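Local coordinates for PFC0360w protein (Plasmodium falciparum, PDB 3NI8) that probably activates the ATPase of the chaperone Hsp90, as a member of the AHA1 family of co-chaperones, at residues Asp91-Glu94 with Cys95-Ser98; Asn138-Thr141 with Gln142-His146; Val33-Asn36 with Ala37-Ala41. All blocks are in the same frame, centred on the assembly; numbering follows the deposited sequence.

Interaction 1: residues Asp91-Glu94 with Cys95-Ser98; sequences DWNE and CDYS
Trp-92 lays its indole along the returning limb of the loop, reaching from Asp-96 to Ser-98. Its CB starts beside Asp-96, 4.5 Å from that residue's CB. With chi1 at -70°, CG lies beside the backbone N and anti to the carbonyl carbon, which carries the ring along the loop. Further out, Trp-92 CE3 passes the carbonyl oxygen Asp-96 O at 4.1 Å. Trp-92 CZ3 then comes edge-on to the backbone, 3.6 Å from Ser-98 N, which lies in the ring plane. Next to it on the six-membered ring, Trp-92 CH2 sits 3.7 Å from Ser-98 CB. A small serine suits this place because it leaves room for the ring edge, while its hydroxyl turns to Trp-87 O and His-118 NE2. A large, mostly apolar indole is equally apt: Val-132, Arg-135 and Cys-136 of helix 132-150 pack against it, as does Pro-122.

Near the bend, Asn-93 and Asp-96 run side by side in the same direction, their amide and carboxylate planes perpendicular. Asn-93 ND2 donates a long, weak but fairly straight bond to Asp-96 OD2 (3.3 Å, 166°). Behind it, Asp-96 N makes a weak bond to Asn-93 O at 3.0 Å. Lys-88 NZ binds both Asn-93 O and Asp-96 O, so one ammonium group draws the two limbs together. Glu-94 and Cys-95, at the corner, both have helical backbone angles. Residues 93-96 thus form a type I-like beta turn, within the loop of a beta hairpin that joins the neighbouring antiparallel strands 82-89 and 98-106.

Interaction 2: residues Asn138-Thr141 with Gln142-His146; sequences NGWT and QNFLH
A widened, pi-type turn interrupts the regular winding of helix 132-150 where Gly-139 and Trp-140 meet Phe-144 and Leu-145. Leading into it is an ordinary alpha-helical bond, Gln-142 N to Asn-138 O (2.8 Å). The next two strong bonds span five residues: Phe-144 N to Gly-139 O, and Leu-145 N to Trp-140 O at 2.7 Å. Asn-143 N makes only a weak bond to Gly-139 O. A water completes the grip on that oxygen, donating to it and also to Asn-143 OD1 at 3.2 Å. Gly-139 has no side chain to crowd the water and the Asn-143 amide beside its carbonyl.

On the inner side, Trp-140 and Phe-144 point the same way and form a T-shaped pair. Trp-140 CZ3, on the indole edge, stands 3.8 Å above the centre of the Phe-144 ring, the planes meeting at 66°. Phe-144 has CG anti to the backbone N (chi1 -161°), which holds its face under the indole. In this helix-grip fold the long C-terminal helix lies against the curved sheet, so large apolar residues suit this side: Leu-145 brings CD1 to 3.9 Å from Trp-140 CB and packs on Ile-23 and Leu-114. Trp-140 NE1 satisfies its polar edge with His-118 ND1. On the helix's polar side, bent Gln-142 folds back so that NE2 donates to Thr-141 OG1 (2.7 Å), a hydroxyl also hydrogen-bonded to Lys-137 O.

Interaction 3: residues Val33-Asn36 with Ala37-Ala41; sequences VLFN and AFTDA. With IPA (isopropyl alcohol), chain B.
Phe-35 and Thr-39, one helical turn apart, cross at a slant: the methyl CG2 of Thr-39 lies over one face of the Phe-35 ring, offset toward its rim and 4.2 Å above the plane. The threonine's two branches do different work. Its methyl covers the ring, and its hydroxyl, held by a chi1 of 58° between the backbone N and carbonyl carbon, donates to Phe-35 O at 2.8 Å. That oxygen also receives Phe-38 N at 3.2 Å, the two donors arriving from opposite faces of the carbonyl plane. The winding tightens here: Phe-38 N reaches Phe-35 O and Thr-39 N reaches Asn-36 O, each three residues back.

Phe-38 is turned edge-on to the turn before it. Its CD2 approaches Leu-34 O at 3.3 Å, with the oxygen in the ring plane, while another edge faces the isopropyl alcohol. The alcohol's O2 lies 2.7 Å from Phe-38 O and within hydrogen-bonding distance of Glu-85 OE2; its single proton can serve only one at a time. Large apolar rings suit both buried phenylalanines, Phe-35 packing on Ile-83 and Phe-104, Phe-38 on Ile-83 and Val-102.

Toward the polar side, the Asn-36 amide and Asp-40 carboxylate planes are 73° apart. Asn-36 ND2 donates to the anti side of Asp-40 OD2 at 2.8 Å, though a second Asn-36 conformer may make this bond part-time. Asp-40 OD1 accepts from Tyr-42 N, as an aspartate N-cap does. This is a helix-to-helix junction, where helix 31-39 gives way to helix 41-47, the pair of short helices that follows the first strand in Bet v1-like helix-grip folds.

In the fold
Interactions 2 and 3 meet directly although their centres are 15 Å apart. The Phe-38 ring of interaction 3 fits against the aromatic pair of interaction 2, with Phe-38 CE1 3.6 Å from Phe-144 CE2 and 3.8 Å from Trp-140 CZ3, so helix 31-39 packs on the long helix 132-150. An isopropyl alcohol molecule has its nearest atom about 4 Å from the Trp-140 side chain, and one lies beside Phe-38; it probably came from the crystallisation liquor, though it may mark a pocket. Interaction 1 stands apart, its centre 21 Å from that of interaction 2 and 25 Å from that of interaction 3. His-118 bridges the gap, hydrogen-bonding Ser-98 with NE2 and Trp-140 with ND1.

Interaction 1: residues Asp91-Glu94 with Cys95-Ser98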
ATOM      1  N   ASP A  91      -2.040  15.165   5.466  1.00 30.53           N
ATOM      2  CA  ASP A  91      -1.733  16.043   6.579  1.00 30.43           C
ATOM      3  C   ASP A  91      -0.226  16.179   6.844  1.00 30.63           C
ATOM      4  O   ASP A  91       0.179  16.936   7.734  1.00 30.39           O
ATOM      5  CB  ASP A  91      -2.473  15.593   7.834  1.00 29.94           C
ATOM      6  CG  ASP A  91      -1.959  14.293   8.364  1.00 31.13           C
ATOM      7  OD1 ASP A  91      -2.134  13.261   7.691  1.00 33.69           O
ATOM      8  OD2 ASP A  91      -1.384  14.286   9.467  1.00 32.19           O
ATOM      9  N   TRP A  92       0.588  15.455   6.076  1.00 30.69           N
ATOM     10  CA  TRP A  92       2.033  15.654   6.072  1.00 31.43           C
ATOM     11  C   TRP A  92       2.373  16.993   5.404  1.00 32.52           C
ATOM     12  O   TRP A  92       1.544  17.573   4.690  1.00 32.92           O
ATOM     13  CB  TRP A  92       2.729  14.530   5.301  1.00 30.83           C
ATOM     14  CG  TRP A  92       2.702  13.211   5.954  1.00 29.39           C
ATOM     15  CD1 TRP A  92       2.114  12.889   7.143  1.00 28.82           C
ATOM     16  CD2 TRP A  92       3.242  11.995   5.432  1.00 28.88           C
ATOM     17  NE1 TRP A  92       2.268  11.548   7.406  1.00 28.58           N
ATOM     18  CE2 TRP A  92       2.960  10.974   6.369  1.00 28.96           C
ATOM     19  CE3 TRP A  92       3.947  11.665   4.271  1.00 27.74           C
ATOM     20  CZ2 TRP A  92       3.375   9.646   6.179  1.00 27.03           C
ATOM     21  CZ3 TRP A  92       4.344  10.337   4.080  1.00 26.61           C
ATOM     22  CH2 TRP A  92       4.062   9.352   5.032  1.00 25.24           C
ATOM     23  N   ASN A  93       3.599  17.463   5.610  1.00 33.68           N
ATOM     24  CA  ASN A  93       4.080  18.659   4.931  1.00 34.79           C
ATOM     25  C   ASN A  93       3.871  18.536   3.451  1.00 35.96           C
ATOM     26  O   ASN A  93       4.000  17.440   2.897  1.00 36.36           O
ATOM     27  CB  ASN A  93       5.558  18.886   5.215  1.00 34.37           C
ATOM     28  CG  ASN A  93       5.792  19.472   6.573  1.00 34.38           C
ATOM     29  OD1 ASN A  93       5.262  20.549   6.901  1.00 33.87           O
ATOM     30  ND2 ASN A  93       6.584  18.774   7.389  1.00 33.04           N
ATOM     31  N   GLU A  94       3.553  19.659   2.814  1.00 37.73           N
ATOM     32  CA  GLU A  94       3.299  19.698   1.376  1.00 39.42           C
ATOM     33  C   GLU A  94       4.429  18.985   0.608  1.00 39.83           C
ATOM     34  O   GLU A  94       4.158  18.188  -0.302  1.00 39.66           O
ATOM     35  CB  GLU A  94       3.065  21.155   0.925  1.00 39.91           C
ATOM     36  CG  GLU A  94       3.386  21.498  -0.557  1.00 43.91           C
ATOM     37  CD  GLU A  94       2.210  21.316  -1.541  1.00 47.78           C
ATOM     38  OE1 GLU A  94       1.562  20.237  -1.554  1.00 48.21           O
ATOM     39  OE2 GLU A  94       1.971  22.254  -2.342  1.00 48.67           O
ATOM     40  N   CYS A  95       5.676  19.250   1.019  1.00 40.19           N
ATOM     41  CA  CYS A  95       6.876  18.667   0.418  1.00 40.81           C
ATOM     42  C   CYS A  95       7.077  17.169   0.690  1.00 39.73           C
ATOM     43  O   CYS A  95       7.579  16.444  -0.177  1.00 39.96           O
ATOM     44  CB  CYS A  95       8.139  19.436   0.874  1.00 41.71           C
ATOM     45  SG  CYS A  95       8.856  20.629  -0.356  1.00 46.84           S
ATOM     46  N   ASP A  96       6.710  16.712   1.887  1.00 38.22           N
ATOM     47  CA  ASP A  96       7.033  15.339   2.320  1.00 36.62           C
ATOM     48  C   ASP A  96       6.269  14.232   1.571  1.00 35.69           C
ATOM     49  O   ASP A  96       5.055  14.300   1.388  1.00 35.95           O
ATOM     50  CB  ASP A  96       6.904  15.207   3.834  1.00 36.24           C
ATOM     51  CG  ASP A  96       7.951  16.030   4.584  1.00 37.33           C
ATOM     52  OD1 ASP A  96       8.874  16.578   3.935  1.00 37.47           O
ATOM     53  OD2 ASP A  96       7.866  16.128   5.830  1.00 39.14           O
ATOM     54  N   TYR A  97       7.019  13.245   1.088  1.00 34.22           N
ATOM     55  CA  TYR A  97       6.478  12.069   0.412  1.00 32.39           C
ATOM     56  C   TYR A  97       7.286  10.860   0.859  1.00 30.45           C
ATOM     57  O   TYR A  97       8.513  10.869   0.767  1.00 30.19           O
ATOM     58  CB  TYR A  97       6.614  12.212  -1.104  1.00 32.71           C
ATOM     59  CG  TYR A  97       5.378  12.713  -1.814  1.00 35.54           C
ATOM     60  CD1 TYR A  97       4.288  11.858  -2.056  1.00 37.32           C
ATOM     61  CD2 TYR A  97       5.287  14.045  -2.253  1.00 39.17           C
ATOM     62  CE1 TYR A  97       3.130  12.315  -2.722  1.00 38.57           C
ATOM     63  CE2 TYR A  97       4.125  14.519  -2.918  1.00 39.99           C
ATOM     64  CZ  TYR A  97       3.063  13.639  -3.153  1.00 40.44           C
ATOM     65  OH  TYR A  97       1.934  14.086  -3.808  1.00 42.74           O
ATOM     66  N   SER A  98       6.619   9.819   1.338  1.00 27.80           N
ATOM     67  CA  SER A  98       7.326   8.587   1.641  1.00 25.63           C
ATOM     68  C   SER A  98       7.439   7.729   0.368  1.00 24.39           C
ATOM     69  O   SER A  98       6.908   8.093  -0.692  1.00 24.02           O
ATOM     70  CB  SER A  98       6.628   7.837   2.779  1.00 25.30           C
ATOM     71  OG  SER A  98       5.413   7.277   2.323  1.00 25.32           O
TER

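Interaction 2: residues Asn138-Thr141 with Gln142-His146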
ATOM      1  N   ASN A 138       0.226   0.668  11.491  1.00 25.96           N
ATOM      2  CA  ASN A 138      -1.132   0.244  11.839  1.00 26.12           C
ATOM      3  C   ASN A 138      -2.074   0.295  10.636  1.00 25.79           C
ATOM      4  O   ASN A 138      -2.885  -0.598  10.460  1.00 25.62           O
ATOM      5  CB  ASN A 138      -1.728   1.074  12.989  1.00 26.71           C
ATOM      6  CG  ASN A 138      -0.989   0.886  14.319  1.00 27.32           C
ATOM      7  OD1 ASN A 138      -0.136   0.009  14.465  1.00 26.47           O
ATOM      8  ND2 ASN A 138      -1.317   1.732  15.290  1.00 26.68           N
ATOM      9  N   GLY A 139      -1.956   1.331   9.802  1.00 25.78           N
ATOM     10  CA  GLY A 139      -2.695   1.391   8.523  1.00 25.41           C
ATOM     11  C   GLY A 139      -2.545   0.143   7.646  1.00 25.43           C
ATOM     12  O   GLY A 139      -3.519  -0.352   7.072  1.00 25.92           O
ATOM     13  N   TRP A 140      -1.322  -0.372   7.530  1.00 24.90           N
ATOM     14  CA  TRP A 140      -1.096  -1.561   6.719  1.00 24.53           C
ATOM     15  C   TRP A 140      -1.547  -2.837   7.430  1.00 25.00           C
ATOM     16  O   TRP A 140      -2.286  -3.620   6.851  1.00 24.94           O
ATOM     17  CB  TRP A 140       0.369  -1.687   6.282  1.00 23.77           C
ATOM     18  CG  TRP A 140       0.860  -0.598   5.354  1.00 21.22           C
ATOM     19  CD1 TRP A 140       1.788   0.361   5.645  1.00 19.69           C
ATOM     20  CD2 TRP A 140       0.473  -0.380   3.982  1.00 18.75           C
ATOM     21  NE1 TRP A 140       2.002   1.170   4.542  1.00 20.21           N
ATOM     22  CE2 TRP A 140       1.218   0.737   3.508  1.00 18.25           C
ATOM     23  CE3 TRP A 140      -0.413  -1.021   3.112  1.00 17.36           C
ATOM     24  CZ2 TRP A 140       1.099   1.228   2.206  1.00 17.54           C
ATOM     25  CZ3 TRP A 140      -0.539  -0.536   1.813  1.00 18.39           C
ATOM     26  CH2 TRP A 140       0.226   0.580   1.366  1.00 18.98           C
ATOM     27  N   THR A 141      -1.112  -3.039   8.669  1.00 25.50           N
ATOM     28  CA  THR A 141      -1.397  -4.288   9.365  1.00 27.05           C
ATOM     29  C   THR A 141      -2.900  -4.422   9.704  1.00 27.54           C
ATOM     30  O   THR A 141      -3.494  -5.465   9.456  1.00 27.25           O
ATOM     31  CB  THR A 141      -0.500  -4.477  10.641  1.00 27.32           C
ATOM     32  OG1 THR A 141      -0.835  -3.481  11.630  1.00 29.15           O
ATOM     33  CG2 THR A 141       1.015  -4.382  10.290  1.00 26.77           C
ATOM     34  N   GLN A 142      -3.503  -3.338  10.202  1.00 28.44           N
ATOM     35  CA  GLN A 142      -4.832  -3.371  10.836  1.00 29.12           C
ATOM     36  C   GLN A 142      -5.975  -3.175   9.860  1.00 29.80           C
ATOM     37  O   GLN A 142      -7.085  -3.648  10.108  1.00 30.61           O
ATOM     38  CB  GLN A 142      -4.945  -2.347  12.004  1.00 29.24           C
ATOM     39  CG  GLN A 142      -3.921  -2.507  13.169  1.00 28.70           C
ATOM     40  CD  GLN A 142      -3.726  -3.962  13.588  1.00 31.86           C
ATOM     41  OE1 GLN A 142      -4.675  -4.639  14.008  1.00 34.17           O
ATOM     42  NE2 GLN A 142      -2.500  -4.455  13.468  1.00 32.36           N
ATOM     43  N   ASN A 143      -5.725  -2.477   8.760  1.00 30.36           N
ATOM     44  CA  ASN A 143      -6.785  -2.197   7.791  1.00 30.89           C
ATOM     45  C   ASN A 143      -6.497  -2.876   6.456  1.00 30.12           C
ATOM     46  O   ASN A 143      -7.115  -3.880   6.106  1.00 29.65           O
ATOM     47  CB  ASN A 143      -6.984  -0.679   7.528  1.00 31.79           C
ATOM     48  CG  ASN A 143      -7.041   0.191   8.809  1.00 34.73           C
ATOM     49  OD1 ASN A 143      -6.709   1.407   8.754  1.00 39.70           O
ATOM     50  ND2 ASN A 143      -7.476  -0.389   9.934  1.00 32.68           N
ATOM     51  N   PHE A 144      -5.540  -2.312   5.727  1.00 29.06           N
ATOM     52  CA  PHE A 144      -5.245  -2.735   4.369  1.00 28.49           C
ATOM     53  C   PHE A 144      -4.848  -4.201   4.216  1.00 27.99           C
ATOM     54  O   PHE A 144      -5.491  -4.950   3.472  1.00 28.40           O
ATOM     55  CB  PHE A 144      -4.157  -1.850   3.790  1.00 28.63           C
ATOM     56  CG  PHE A 144      -4.086  -1.880   2.300  1.00 27.92           C
ATOM     57  CD1 PHE A 144      -4.535  -0.798   1.557  1.00 26.40           C
ATOM     58  CD2 PHE A 144      -3.556  -2.988   1.632  1.00 27.07           C
ATOM     59  CE1 PHE A 144      -4.444  -0.815   0.165  1.00 27.14           C
ATOM     60  CE2 PHE A 144      -3.467  -3.012   0.239  1.00 26.37           C
ATOM     61  CZ  PHE A 144      -3.898  -1.921  -0.496  1.00 25.73           C
ATOM     62  N   LEU A 145      -3.777  -4.609   4.881  1.00 26.92           N
ATOM     63  CA  LEU A 145      -3.325  -5.999   4.749  1.00 26.48           C
ATOM     64  C   LEU A 145      -4.289  -6.984   5.408  1.00 26.59           C
ATOM     65  O   LEU A 145      -4.424  -8.114   4.955  1.00 26.89           O
ATOM     66  CB  LEU A 145      -1.896  -6.187   5.276  1.00 25.79           C
ATOM     67  CG  LEU A 145      -0.788  -5.437   4.515  1.00 25.25           C
ATOM     68  CD1 LEU A 145       0.518  -5.499   5.272  1.00 23.70           C
ATOM     69  CD2 LEU A 145      -0.605  -5.948   3.067  1.00 24.37           C
ATOM     70  N   HIS A 146      -4.954  -6.545   6.476  1.00 26.52           N
ATOM     71  CA  HIS A 146      -5.962  -7.340   7.147  1.00 26.04           C
ATOM     72  C   HIS A 146      -7.121  -7.688   6.221  1.00 26.10           C
ATOM     73  O   HIS A 146      -7.555  -8.847   6.167  1.00 26.74           O
ATOM     74  CB  HIS A 146      -6.482  -6.586   8.359  1.00 26.34           C
ATOM     75  CG  HIS A 146      -7.403  -7.394   9.215  1.00 27.28           C
ATOM     76  ND1 HIS A 146      -8.778  -7.310   9.116  1.00 26.66           N
ATOM     77  CD2 HIS A 146      -7.145  -8.321  10.168  1.00 26.17           C
ATOM     78  CE1 HIS A 146      -9.326  -8.137   9.988  1.00 25.57           C
ATOM     79  NE2 HIS A 146      -8.357  -8.767  10.632  1.00 25.25           N
TER
HETATM   80  O   HOH W   1      -5.514   1.601   5.775  1.00 37.77           O

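Interaction 3: residues Val33-Asn36 with Ala37-Ala41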
ATOM      1  N   VAL A  33      -3.033 -11.589  -8.471  1.00 27.26           N
ATOM      2  CA  VAL A  33      -4.196 -11.290  -7.656  1.00 26.94           C
ATOM      3  C   VAL A  33      -3.813 -10.287  -6.549  1.00 26.53           C
ATOM      4  O   VAL A  33      -4.561  -9.355  -6.248  1.00 26.27           O
ATOM      5  CB  VAL A  33      -4.799 -12.641  -7.140  1.00 27.09           C
ATOM      6  CG1 VAL A  33      -5.425 -12.533  -5.790  1.00 27.59           C
ATOM      7  CG2 VAL A  33      -5.801 -13.188  -8.134  1.00 27.18           C
ATOM      8  N   LEU A  34      -2.638 -10.467  -5.954  1.00 26.13           N
ATOM      9  CA  LEU A  34      -2.147  -9.495  -4.976  1.00 25.98           C
ATOM     10  C   LEU A  34      -1.777  -8.161  -5.634  1.00 25.97           C
ATOM     11  O   LEU A  34      -2.110  -7.095  -5.105  1.00 26.56           O
ATOM     12  CB  LEU A  34      -0.972 -10.051  -4.191  1.00 25.88           C
ATOM     13  CG  LEU A  34      -1.309 -11.216  -3.269  1.00 26.01           C
ATOM     14  CD1 LEU A  34      -0.062 -11.689  -2.591  1.00 24.36           C
ATOM     15  CD2 LEU A  34      -2.384 -10.769  -2.240  1.00 27.43           C
ATOM     16  N   PHE A  35      -1.113  -8.231  -6.792  1.00 25.13           N
ATOM     17  CA  PHE A  35      -0.815  -7.051  -7.615  1.00 24.38           C
ATOM     18  C   PHE A  35      -2.082  -6.245  -7.955  1.00 23.62           C
ATOM     19  O   PHE A  35      -2.090  -5.011  -7.823  1.00 24.03           O
ATOM     20  CB  PHE A  35      -0.066  -7.473  -8.900  1.00 24.82           C
ATOM     21  CG  PHE A  35       0.308  -6.321  -9.806  1.00 24.69           C
ATOM     22  CD1 PHE A  35       1.548  -5.706  -9.693  1.00 24.98           C
ATOM     23  CD2 PHE A  35      -0.584  -5.862 -10.784  1.00 25.73           C
ATOM     24  CE1 PHE A  35       1.904  -4.636 -10.548  1.00 24.82           C
ATOM     25  CE2 PHE A  35      -0.258  -4.785 -11.623  1.00 25.56           C
ATOM     26  CZ  PHE A  35       0.999  -4.177 -11.506  1.00 26.02           C
ATOM     27  N   ASN A  36      -3.128  -6.943  -8.406  0.50 22.83           N
ATOM     28  CA  ASN A  36      -4.448  -6.335  -8.643  0.50 21.87           C
ATOM     29  C   ASN A  36      -4.918  -5.567  -7.423  0.50 21.68           C
ATOM     30  O   ASN A  36      -5.343  -4.420  -7.519  0.50 21.67           O
ATOM     31  CB  ASN A  36      -5.513  -7.387  -9.003  0.50 20.94           C
ATOM     32  CG  ASN A  36      -6.931  -6.799  -9.058  0.50 19.81           C
ATOM     33  OD1 ASN A  36      -7.711  -6.922  -8.105  0.50 17.54           O
ATOM     34  ND2 ASN A  36      -7.268  -6.162 -10.176  0.50 15.93           N
ATOM     35  N   ALA A  37      -4.812  -6.205  -6.271  1.00 21.59           N
ATOM     36  CA  ALA A  37      -5.362  -5.637  -5.047  1.00 21.76           C
ATOM     37  C   ALA A  37      -4.734  -4.269  -4.707  1.00 22.39           C
ATOM     38  O   ALA A  37      -5.394  -3.419  -4.056  1.00 22.73           O
ATOM     39  CB  ALA A  37      -5.190  -6.610  -3.877  1.00 21.42           C
ATOM     40  N   PHE A  38      -3.473  -4.063  -5.119  1.00 21.76           N
ATOM     41  CA  PHE A  38      -2.786  -2.819  -4.833  1.00 21.80           C
ATOM     42  C   PHE A  38      -3.007  -1.735  -5.889  1.00 22.70           C
ATOM     43  O   PHE A  38      -2.714  -0.549  -5.625  1.00 22.93           O
ATOM     44  CB  PHE A  38      -1.289  -3.045  -4.644  1.00 21.70           C
ATOM     45  CG  PHE A  38      -0.918  -3.505  -3.265  1.00 20.98           C
ATOM     46  CD1 PHE A  38      -0.449  -2.600  -2.323  1.00 17.62           C
ATOM     47  CD2 PHE A  38      -1.038  -4.853  -2.910  1.00 19.06           C
ATOM     48  CE1 PHE A  38      -0.126  -3.023  -1.046  1.00 18.31           C
ATOM     49  CE2 PHE A  38      -0.706  -5.283  -1.642  1.00 18.50           C
ATOM     50  CZ  PHE A  38      -0.243  -4.375  -0.707  1.00 17.97           C
ATOM     51  N   THR A  39      -3.523  -2.118  -7.060  1.00 22.52           N
ATOM     52  CA  THR A  39      -3.523  -1.218  -8.209  1.00 23.31           C
ATOM     53  C   THR A  39      -4.888  -1.021  -8.891  1.00 23.83           C
ATOM     54  O   THR A  39      -5.000  -0.313  -9.904  1.00 23.66           O
ATOM     55  CB  THR A  39      -2.549  -1.726  -9.287  1.00 23.64           C
ATOM     56  OG1 THR A  39      -2.932  -3.053  -9.668  1.00 24.34           O
ATOM     57  CG2 THR A  39      -1.109  -1.739  -8.785  1.00 23.08           C
ATOM     58  N   ASP A  40      -5.914  -1.667  -8.360  1.00 24.47           N
ATOM     59  CA  ASP A  40      -7.231  -1.660  -8.973  1.00 25.14           C
ATOM     60  C   ASP A  40      -8.210  -0.907  -8.072  1.00 25.48           C
ATOM     61  O   ASP A  40      -8.463  -1.308  -6.917  1.00 25.50           O
ATOM     62  CB  ASP A  40      -7.675  -3.096  -9.200  1.00 25.05           C
ATOM     63  CG  ASP A  40      -9.065  -3.211  -9.787  1.00 28.24           C
ATOM     64  OD1 ASP A  40      -9.962  -2.390  -9.467  1.00 30.27           O
ATOM     65  OD2 ASP A  40      -9.263  -4.179 -10.558  1.00 32.56           O
ATOM     66  N   ALA A  41      -8.761   0.176  -8.618  1.00 25.66           N
ATOM     67  CA  ALA A  41      -9.631   1.074  -7.868  1.00 26.44           C
ATOM     68  C   ALA A  41     -10.789   0.344  -7.176  1.00 27.08           C
ATOM     69  O   ALA A  41     -11.107   0.646  -6.009  1.00 26.64           O
ATOM     70  CB  ALA A  41     -10.144   2.200  -8.761  1.00 25.87           C
TER
HETATM   71  C1  IPA B 159      -2.639   2.310  -4.176  1.00 28.26           C
HETATM   72  C2  IPA B 159      -1.512   1.743  -3.306  1.00 28.45           C
HETATM   73  C3  IPA B 159      -1.863   1.522  -1.833  1.00 26.51           C
HETATM   74  O2  IPA B 159      -1.012   0.567  -3.888  1.00 29.74           O